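Local coordinates for protein lipase (Pelosinus fermentans, PDB 5AH0) that hydrolyses ester bonds as a zinc-binding lipase of the alpha/beta-hydrolase clan, and also breaks down the polyester poly(butylene adipate-co-terephthalate), at residues A[118-123]-A[154-159]; A[308-313]-A[319-324]; A[335-340]-A[345-350]. One frame throughout, in Å; residues are numbered along the deposited sequence.

Interaction 1 (A[118-123]-A[154-159])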
loop_
_atom_site.group_PDB
_atom_site.type_symbol
_atom_site.label_atom_id
_atom_site.label_comp_id
_atom_site.label_asym_id
_atom_site.label_seq_id
_atom_site.Cartn_x
_atom_site.Cartn_y
_atom_site.Cartn_z
ATOM N N GLN A 118 2.106 -4.159 -2.446
ATOM C CA GLN A 118 1.511 -4.883 -3.559
ATOM C C GLN A 118 1.286 -3.949 -4.736
ATOM O O GLN A 118 1.546 -4.290 -5.885
ATOM C CB GLN A 118 0.186 -5.505 -3.136
ATOM C CG GLN A 118 0.294 -6.751 -2.296
ATOM C CD GLN A 118 -1.068 -7.363 -2.056
ATOM O OE1 GLN A 118 -2.006 -6.668 -1.658
ATOM N NE2 GLN A 118 -1.202 -8.656 -2.343
ATOM N N THR A 119 0.805 -2.756 -4.418
ATOM C CA THR A 119 0.464 -1.759 -5.413
ATOM C C THR A 119 1.640 -1.382 -6.305
ATOM O O THR A 119 1.488 -1.298 -7.522
ATOM C CB THR A 119 -0.069 -0.494 -4.730
ATOM O OG1 THR A 119 -1.193 -0.849 -3.913
ATOM C CG2 THR A 119 -0.484 0.542 -5.756
ATOM N N VAL A 120 2.812 -1.174 -5.708
ATOM C CA VAL A 120 3.961 -0.704 -6.474
ATOM C C VAL A 120 4.635 -1.824 -7.265
ATOM O O VAL A 120 5.203 -1.571 -8.331
ATOM C CB VAL A 120 4.985 -0.003 -5.568
ATOM C CG1 VAL A 120 4.348 1.234 -4.931
ATOM C CG2 VAL A 120 5.522 -0.952 -4.511
ATOM N N ARG A 121 4.545 -3.056 -6.766
ATOM C CA ARG A 121 4.923 -4.230 -7.559
ATOM C C ARG A 121 4.082 -4.266 -8.841
ATOM O O ARG A 121 4.570 -4.580 -9.932
ATOM C CB ARG A 121 4.707 -5.522 -6.770
ATOM C CG ARG A 121 5.765 -5.852 -5.726
ATOM C CD ARG A 121 5.275 -7.005 -4.840
ATOM N NE ARG A 121 4.899 -8.179 -5.632
ATOM C CZ ARG A 121 4.045 -9.117 -5.234
ATOM N NH1 ARG A 121 3.456 -9.037 -4.047
ATOM N NH2 ARG A 121 3.779 -10.140 -6.028
ATOM N N THR A 122 2.805 -3.944 -8.689
ATOM C CA THR A 122 1.873 -3.958 -9.801
ATOM C C THR A 122 2.173 -2.813 -10.756
ATOM O O THR A 122 2.157 -2.988 -11.981
ATOM C CB THR A 122 0.427 -3.870 -9.298
ATOM O OG1 THR A 122 0.187 -4.949 -8.384
ATOM C CG2 THR A 122 -0.559 -3.945 -10.448
ATOM N N LEU A 123 2.458 -1.644 -10.195
ATOM C CA LEU A 123 2.823 -0.495 -11.006
ATOM C C LEU A 123 3.997 -0.810 -11.926
ATOM O O LEU A 123 3.939 -0.507 -13.113
ATOM C CB LEU A 123 3.159 0.706 -10.127
ATOM C CG LEU A 123 3.698 1.899 -10.911
ATOM C CD1 LEU A 123 2.614 2.459 -11.815
ATOM C CD2 LEU A 123 4.227 2.968 -9.964
ATOM N N HIS A 154 13.798 2.552 -9.842
ATOM C CA HIS A 154 15.123 2.025 -9.572
ATOM C C HIS A 154 15.078 0.992 -8.453
ATOM O O HIS A 154 15.768 -0.028 -8.495
ATOM C CB HIS A 154 16.096 3.149 -9.228
ATOM C CG HIS A 154 17.530 2.762 -9.399
ATOM N ND1 HIS A 154 18.357 2.464 -8.338
ATOM C CD2 HIS A 154 18.276 2.595 -10.517
ATOM C CE1 HIS A 154 19.556 2.143 -8.793
ATOM N NE2 HIS A 154 19.534 2.218 -10.112
ATOM N N SER A 155 14.277 1.269 -7.434
ATOM C CA SER A 155 14.151 0.354 -6.316
ATOM C C SER A 155 12.751 0.328 -5.759
ATOM O O SER A 155 11.990 1.285 -5.890
ATOM C CB SER A 155 15.115 0.733 -5.197
ATOM O OG SER A 155 14.827 2.040 -4.727
ATOM N N ILE A 156 12.438 -0.774 -5.093
ATOM C CA ILE A 156 11.185 -0.908 -4.395
ATOM C C ILE A 156 11.471 -1.341 -2.961
ATOM O O ILE A 156 12.102 -2.376 -2.724
ATOM C CB ILE A 156 10.263 -1.923 -5.092
ATOM C CG1 ILE A 156 9.676 -1.320 -6.371
ATOM C CG2 ILE A 156 9.158 -2.400 -4.153
ATOM C CD1 ILE A 156 8.592 -2.181 -6.983
ATOM N N THR A 157 11.029 -0.532 -2.005
ATOM C CA THR A 157 11.127 -0.913 -0.614
ATOM C C THR A 157 9.725 -1.109 -0.092
ATOM O O THR A 157 8.897 -0.207 -0.205
ATOM C CB THR A 157 11.838 0.142 0.225
ATOM O OG1 THR A 157 13.172 0.311 -0.255
ATOM C CG2 THR A 157 11.882 -0.277 1.704
ATOM N N THR A 158 9.438 -2.286 0.454
ATOM C CA THR A 158 8.124 -2.512 1.031
ATOM C C THR A 158 8.261 -2.797 2.511
ATOM O O THR A 158 9.212 -3.435 2.964
ATOM C CB THR A 158 7.347 -3.648 0.334
ATOM O OG1 THR A 158 7.933 -4.910 0.659
ATOM C CG2 THR A 158 7.339 -3.435 -1.190
ATOM N N ILE A 159 7.329 -2.236 3.268
ATOM C CA ILE A 159 7.358 -2.309 4.710
ATOM C C ILE A 159 6.051 -2.846 5.228
ATOM O O ILE A 159 4.999 -2.247 4.985
ATOM C CB ILE A 159 7.600 -0.937 5.322
ATOM C CG1 ILE A 159 8.840 -0.300 4.697
ATOM C CG2 ILE A 159 7.719 -1.051 6.853
ATOM C CD1 ILE A 159 9.116 1.094 5.198
#

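Interaction 2 (A[308-313]-A[319-324])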
loop_
_atom_site.group_PDB
_atom_site.type_symbol
_atom_site.label_atom_id
_atom_site.label_comp_id
_atom_site.label_asym_id
_atom_site.label_seq_id
_atom_site.Cartn_x
_atom_site.Cartn_y
_atom_site.Cartn_z
ATOM N N ASP A 308 -1.334 -22.304 9.069
ATOM C CA ASP A 308 -0.848 -23.067 10.204
ATOM C C ASP A 308 -0.146 -22.166 11.202
ATOM O O ASP A 308 -0.143 -20.947 11.049
ATOM C CB ASP A 308 0.122 -24.133 9.720
ATOM C CG ASP A 308 1.386 -23.526 9.149
ATOM O OD1 ASP A 308 1.354 -23.092 7.978
ATOM O OD2 ASP A 308 2.405 -23.461 9.873
ATOM N N ASN A 309 0.497 -22.779 12.191
ATOM C CA ASN A 309 1.135 -22.040 13.268
ATOM C C ASN A 309 2.164 -21.015 12.806
ATOM O O ASN A 309 2.350 -19.987 13.452
ATOM C CB ASN A 309 1.774 -23.014 14.250
ATOM C CG ASN A 309 0.740 -23.759 15.064
ATOM O OD1 ASN A 309 -0.318 -23.223 15.371
ATOM N ND2 ASN A 309 1.039 -25.000 15.416
ATOM N N SER A 310 2.802 -21.261 11.669
ATOM C CA SER A 310 3.798 -20.325 11.168
ATOM C C SER A 310 3.163 -19.015 10.691
ATOM O O SER A 310 3.864 -18.032 10.485
ATOM C CB SER A 310 4.624 -20.971 10.048
ATOM O OG SER A 310 3.883 -21.113 8.852
ATOM N N TRP A 311 1.844 -19.004 10.520
ATOM C CA TRP A 311 1.121 -17.793 10.115
ATOM C C TRP A 311 0.640 -16.937 11.283
ATOM O O TRP A 311 0.211 -15.796 11.093
ATOM C CB TRP A 311 -0.082 -18.148 9.256
ATOM C CG TRP A 311 0.297 -18.451 7.864
ATOM C CD1 TRP A 311 0.879 -19.596 7.405
ATOM C CD2 TRP A 311 0.134 -17.598 6.728
ATOM N NE1 TRP A 311 1.084 -19.510 6.058
ATOM C CE2 TRP A 311 0.639 -18.293 5.612
ATOM C CE3 TRP A 311 -0.387 -16.314 6.546
ATOM C CZ2 TRP A 311 0.639 -17.747 4.326
ATOM C CZ3 TRP A 311 -0.387 -15.771 5.268
ATOM C CH2 TRP A 311 0.123 -16.489 4.175
ATOM N N LYS A 312 0.695 -17.486 12.487
ATOM C CA LYS A 312 0.191 -16.755 13.643
ATOM C C LYS A 312 0.974 -15.480 14.001
ATOM O O LYS A 312 0.367 -14.490 14.398
ATOM C CB LYS A 312 0.128 -17.686 14.854
ATOM C CG LYS A 312 -0.996 -18.726 14.763
ATOM C CD LYS A 312 -0.985 -19.670 15.954
ATOM C CE LYS A 312 -2.178 -20.621 15.921
ATOM N NZ LYS A 312 -2.097 -21.679 16.978
ATOM N N PRO A 313 2.311 -15.476 13.852
ATOM C CA PRO A 313 2.924 -14.195 14.240
ATOM C C PRO A 313 2.531 -13.076 13.284
ATOM O O PRO A 313 2.477 -13.304 12.081
ATOM C CB PRO A 313 4.438 -14.480 14.169
ATOM C CG PRO A 313 4.555 -15.979 14.225
ATOM C CD PRO A 313 3.327 -16.495 13.520
ATOM N N ASN A 319 0.155 -10.882 8.635
ATOM C CA ASN A 319 1.014 -11.985 9.065
ATOM C C ASN A 319 2.485 -11.714 8.725
ATOM O O ASN A 319 2.794 -11.300 7.606
ATOM C CB ASN A 319 0.573 -13.291 8.406
ATOM C CG ASN A 319 -0.924 -13.476 8.439
ATOM O OD1 ASN A 319 -1.648 -12.785 7.720
ATOM N ND2 ASN A 319 -1.404 -14.423 9.256
ATOM N N THR A 320 3.382 -11.965 9.681
ATOM C CA THR A 320 4.805 -11.700 9.490
ATOM C C THR A 320 5.383 -12.523 8.348
ATOM O O THR A 320 6.199 -12.040 7.582
ATOM C CB THR A 320 5.605 -12.006 10.766
ATOM O OG1 THR A 320 5.078 -11.239 11.851
ATOM C CG2 THR A 320 7.055 -11.650 10.582
ATOM N N ILE A 321 4.930 -13.763 8.217
ATOM C CA ILE A 321 5.468 -14.682 7.209
ATOM C C ILE A 321 5.195 -14.185 5.792
ATOM O O ILE A 321 5.829 -14.627 4.839
ATOM C CB ILE A 321 4.890 -16.118 7.380
ATOM C CG1 ILE A 321 5.678 -17.136 6.554
ATOM C CG2 ILE A 321 3.424 -16.163 7.026
ATOM C CD1 ILE A 321 5.122 -18.552 6.659
ATOM N N SER A 322 4.248 -13.268 5.646
ATOM C CA SER A 322 3.819 -12.847 4.321
ATOM C C SER A 322 4.638 -11.668 3.757
ATOM O O SER A 322 4.443 -11.273 2.596
ATOM C CB SER A 322 2.331 -12.487 4.357
ATOM O OG SER A 322 1.874 -11.990 3.109
ATOM N N GLN A 323 5.560 -11.129 4.561
ATOM C CA GLN A 323 6.134 -9.799 4.297
ATOM C C GLN A 323 7.552 -9.771 3.709
ATOM O O GLN A 323 8.001 -8.723 3.260
ATOM C CB GLN A 323 6.165 -8.973 5.583
ATOM C CG GLN A 323 4.840 -8.815 6.333
ATOM C CD GLN A 323 5.041 -8.007 7.601
ATOM O OE1 GLN A 323 6.070 -7.366 7.764
ATOM N NE2 GLN A 323 4.097 -8.088 8.531
ATOM N N ASN A 324 8.273 -10.886 3.714
ATOM C CA ASN A 324 9.640 -10.845 3.196
ATOM C C ASN A 324 9.657 -10.820 1.676
ATOM O O ASN A 324 10.679 -10.528 1.063
ATOM C CB ASN A 324 10.474 -12.021 3.701
ATOM C CG ASN A 324 9.873 -13.367 3.354
ATOM O OD1 ASN A 324 8.837 -13.460 2.694
ATOM N ND2 ASN A 324 10.553 -14.424 3.761
#

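Interaction 3 (A[335-340]-A[345-350])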
loop_
_atom_site.group_PDB
_atom_site.type_symbol
_atom_site.label_atom_id
_atom_site.label_comp_id
_atom_site.label_asym_id
_atom_site.label_seq_id
_atom_site.Cartn_x
_atom_site.Cartn_y
_atom_site.Cartn_z
ATOM N N VAL A 335 16.066 -13.246 -0.878
ATOM C CA VAL A 335 17.427 -13.368 -0.373
ATOM C C VAL A 335 17.612 -12.631 0.954
ATOM O O VAL A 335 17.002 -11.586 1.176
ATOM C CB VAL A 335 18.421 -12.815 -1.424
ATOM C CG1 VAL A 335 19.811 -12.621 -0.848
ATOM C CG2 VAL A 335 18.445 -13.714 -2.654
ATOM N N ASN A 336 18.425 -13.187 1.847
ATOM C CA ASN A 336 18.852 -12.455 3.035
ATOM C C ASN A 336 19.853 -11.347 2.686
ATOM O O ASN A 336 20.879 -11.606 2.049
ATOM C CB ASN A 336 19.474 -13.410 4.054
ATOM C CG ASN A 336 18.444 -14.122 4.896
ATOM O OD1 ASN A 336 17.338 -13.625 5.098
ATOM N ND2 ASN A 336 18.811 -15.288 5.414
ATOM N N TYR A 337 19.557 -10.117 3.107
ATOM C CA TYR A 337 20.410 -8.965 2.810
ATOM C C TYR A 337 21.755 -9.063 3.515
ATOM O O TYR A 337 21.821 -9.032 4.740
ATOM C CB TYR A 337 19.710 -7.663 3.195
ATOM C CG TYR A 337 20.566 -6.434 3.030
ATOM C CD1 TYR A 337 20.966 -6.012 1.776
ATOM C CD2 TYR A 337 20.946 -5.674 4.128
ATOM C CE1 TYR A 337 21.743 -4.881 1.614
ATOM C CE2 TYR A 337 21.715 -4.537 3.979
ATOM C CZ TYR A 337 22.114 -4.144 2.719
ATOM O OH TYR A 337 22.889 -3.015 2.551
ATOM N N ASN A 338 22.823 -9.180 2.734
ATOM C CA ASN A 338 24.164 -9.384 3.273
ATOM C C ASN A 338 24.942 -8.089 3.484
ATOM O O ASN A 338 25.914 -8.058 4.237
ATOM C CB ASN A 338 24.958 -10.301 2.348
ATOM C CG ASN A 338 24.847 -9.894 0.891
ATOM O OD1 ASN A 338 24.855 -8.708 0.556
ATOM N ND2 ASN A 338 24.750 -10.882 0.012
ATOM N N GLY A 339 24.532 -7.031 2.794
ATOM C CA GLY A 339 25.211 -5.754 2.883
ATOM C C GLY A 339 25.414 -5.198 1.486
ATOM O O GLY A 339 25.641 -4.001 1.296
ATOM N N VAL A 340 25.357 -6.090 0.505
ATOM C CA VAL A 340 25.409 -5.701 -0.894
ATOM C C VAL A 340 24.067 -5.976 -1.566
ATOM O O VAL A 340 23.685 -7.133 -1.736
ATOM C CB VAL A 340 26.515 -6.442 -1.657
ATOM C CG1 VAL A 340 26.756 -5.772 -2.993
ATOM C CG2 VAL A 340 27.799 -6.473 -0.840
ATOM N N LYS A 345 16.313 -9.291 -7.199
ATOM C CA LYS A 345 15.837 -10.201 -6.156
ATOM C C LYS A 345 15.365 -9.417 -4.935
ATOM O O LYS A 345 15.716 -8.252 -4.765
ATOM C CB LYS A 345 16.942 -11.183 -5.753
ATOM C CG LYS A 345 17.602 -11.871 -6.917
ATOM C CD LYS A 345 19.030 -12.308 -6.607
ATOM C CE LYS A 345 19.116 -13.760 -6.156
ATOM N NZ LYS A 345 20.530 -14.261 -6.234
ATOM N N TRP A 346 14.572 -10.056 -4.084
ATOM C CA TRP A 346 14.112 -9.419 -2.857
ATOM C C TRP A 346 15.192 -9.481 -1.781
ATOM O O TRP A 346 15.569 -10.561 -1.325
ATOM C CB TRP A 346 12.825 -10.076 -2.349
ATOM C CG TRP A 346 11.620 -9.779 -3.186
ATOM C CD1 TRP A 346 11.182 -10.472 -4.285
ATOM C CD2 TRP A 346 10.696 -8.704 -2.996
ATOM N NE1 TRP A 346 10.043 -9.889 -4.788
ATOM C CE2 TRP A 346 9.726 -8.799 -4.019
ATOM C CE3 TRP A 346 10.599 -7.662 -2.068
ATOM C CZ2 TRP A 346 8.673 -7.893 -4.131
ATOM C CZ3 TRP A 346 9.557 -6.769 -2.180
ATOM C CH2 TRP A 346 8.607 -6.888 -3.202
ATOM N N ASN A 347 15.694 -8.317 -1.384
ATOM C CA ASN A 347 16.648 -8.244 -0.291
ATOM C C ASN A 347 15.908 -8.136 1.042
ATOM O O ASN A 347 15.530 -7.034 1.467
ATOM C CB ASN A 347 17.595 -7.054 -0.479
ATOM C CG ASN A 347 18.481 -7.181 -1.721
ATOM O OD1 ASN A 347 19.689 -7.386 -1.612
ATOM N ND2 ASN A 347 17.883 -7.047 -2.901
ATOM N N SER A 348 15.681 -9.284 1.682
ATOM C CA SER A 348 14.922 -9.353 2.936
ATOM C C SER A 348 15.734 -8.847 4.124
ATOM O O SER A 348 16.752 -9.442 4.509
ATOM C CB SER A 348 14.453 -10.778 3.209
ATOM O OG SER A 348 13.787 -10.852 4.459
ATOM N N MET A 349 15.284 -7.739 4.697
ATOM C CA MET A 349 16.016 -7.082 5.766
ATOM C C MET A 349 15.788 -7.788 7.088
ATOM O O MET A 349 14.831 -8.546 7.218
ATOM C CB MET A 349 15.607 -5.613 5.851
ATOM C CG MET A 349 15.805 -4.874 4.543
ATOM S SD MET A 349 17.546 -4.787 4.075
ATOM C CE MET A 349 18.193 -3.808 5.429
ATOM N N PRO A 350 16.697 -7.580 8.057
ATOM C CA PRO A 350 16.524 -8.107 9.415
ATOM C C PRO A 350 15.173 -7.712 10.005
ATOM O O PRO A 350 14.726 -6.577 9.798
ATOM C CB PRO A 350 17.663 -7.450 10.194
ATOM C CG PRO A 350 18.710 -7.206 9.178
ATOM C CD PRO A 350 17.990 -6.888 7.897
#

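Interaction 1 (A[118-123]-A[154-159])
V120 and I156 mark the closest backbone approach between helix segment 118-123 and strand segment 154-159, with V120 CA 7.5 Å from I156 CA. The pair belongs to a beta-alpha-beta unit of the alpha/beta-hydrolase fold: strand 108-113, helix 116-129 and strand 153-159, the two strands lying parallel and adjacent. By sequence, helix 116-129 probably is the one that follows the nucleophile elbow of this family.

The packing is apolar and fully buried. The side chains of V120 and I156 overlap antiparallel to each other, meeting methyl to methyl at 3.9 Å between V120 CG2 and I156 CG2. I156 CG1 stands beside the backbone N and its chain then runs extended (chi2 -171°), which carries the terminal methyl past the valine to the helix backbone: I156 CD1 lies 3.7 Å from V120 O and 4.1 Å from R121 N. R121 flanks this spot, but its guanidinium group turns elsewhere, to N248 OD1. T158 is directed toward the helix too, its hydroxyl taken by H163. Within the helix, Q118 O accepts twice, from T122 N and from T122 OG1, the hydroxyl standing 2.9 Å from Q118 O and 37° out of the carbonyl plane.

Interaction 2 (A[308-313]-A[319-324])
W311 meets N319 at its edge and I321 over one face, so its indole is held from two directions where two short 3-10 turns pack together. Both turns belong to the long loop between helix 288-294 and strand 334-336 of the alpha/beta-hydrolase fold.

The face contact is a CH-pi interaction: I321 CG2 sits 3.8 Å from the centroid of the six-membered ring of W311, only 17° off the ring normal. I321 directs CG1 away from its backbone N (chi1 -167°), which leaves CG2 to drop onto the ring while the extended CG1-CD1 arm passes to S310, with I321 CD1 3.6 Å from S310 OG.

The amide of N319 is turned 71° from the indole plane, with N319 CG 3.5 Å from W311 CE3. Its ND2 donates to the carbonyl of the same tryptophan, N319 ND2 to W311 O being 2.8 Å and nearly straight. Since the acceptor lies close to the amide plane and N319 OD1 accepts from T167 N, both ends of the amide are engaged, which should settle which way round the amide sits.

A second bond, from T320 N to P313 O at 2.9 Å, joins the two backbones directly, while the hydroxyl of T320 serves T264 O. The first 3-10 turn is opened by an Asx turn: D308 OD2 receives S310 N at 2.9 Å and S310 OG at 3.0 Å, both from the same face of the carboxylate.

Interaction 3 (A[335-340]-A[345-350])
V335 and N336 pair with N347 and S348 in parallel register, and this short strand pairing forms the tight part of the contact. W346 O receives V335 N at 2.8 Å, and V335 O receives S348 N at 2.7 Å, the latter donor lying almost on the extension of the carbonyl bond. A third bond, from Y337 N to S348 O at 3.2 Å, is straight at the hydrogen but comes from above the carbonyl plane, as the first strand gives way to a turn. The aliphatic part of K345 crosses V335, with K345 CE 3.6 Å from V335 CG2.

Beyond the bridges, the side chains of Y337 and M349 run alongside each other in the same direction, in a Met-aromatic contact. M349 SD is 4.0 Å from the ring centroid of Y337 and 34° off its normal, an oblique approach. Bends at chi2 and chi3 (both -64°) fold the thioether back toward the tyrosine, bringing M349 CE 3.6 Å from Y337 CD2. The ring edge faces the N347 amide, with Y337 CD1 3.9 Å from N347 OD1.

The solvent side is looser. The side chain of N336 comes no nearer to that of S348 than 4.5 Å, from N336 OD1 to S348 CB, and N338, G339 and V340 are exposed, held in an Asx turn with V340 N donating to N338 OD1.

Strand 346-348 lies between strands 334-336 and 258-265, its N347 bonding through ND2 to Y259 O, while W346 meets H163 edge-to-face and bonds through NE1 to D332.

How the interactions relate
Along the chain the three contacts follow in series, with centres 15 to 20 Å apart. Interactions 1 and 3 reach the same parallel sheet, where strand 258-265 separates strand 153-159 from strand 346-348. They also touch directly: W346 CZ2 of interaction 3 lies 3.6 Å from R121 CD of interaction 1, beside H163, which both contacts reach. Interaction 2 occupies the loop before strand 334-336 and meets interaction 3 where N324 CB lies 3.6 Å from S348 OG; its nearest atoms stay about 5 Å from interaction 1. Interaction 1 is buried in the helix-sheet core of this hydrolase, while interactions 2 and 3 are both partly buried nearer the periphery.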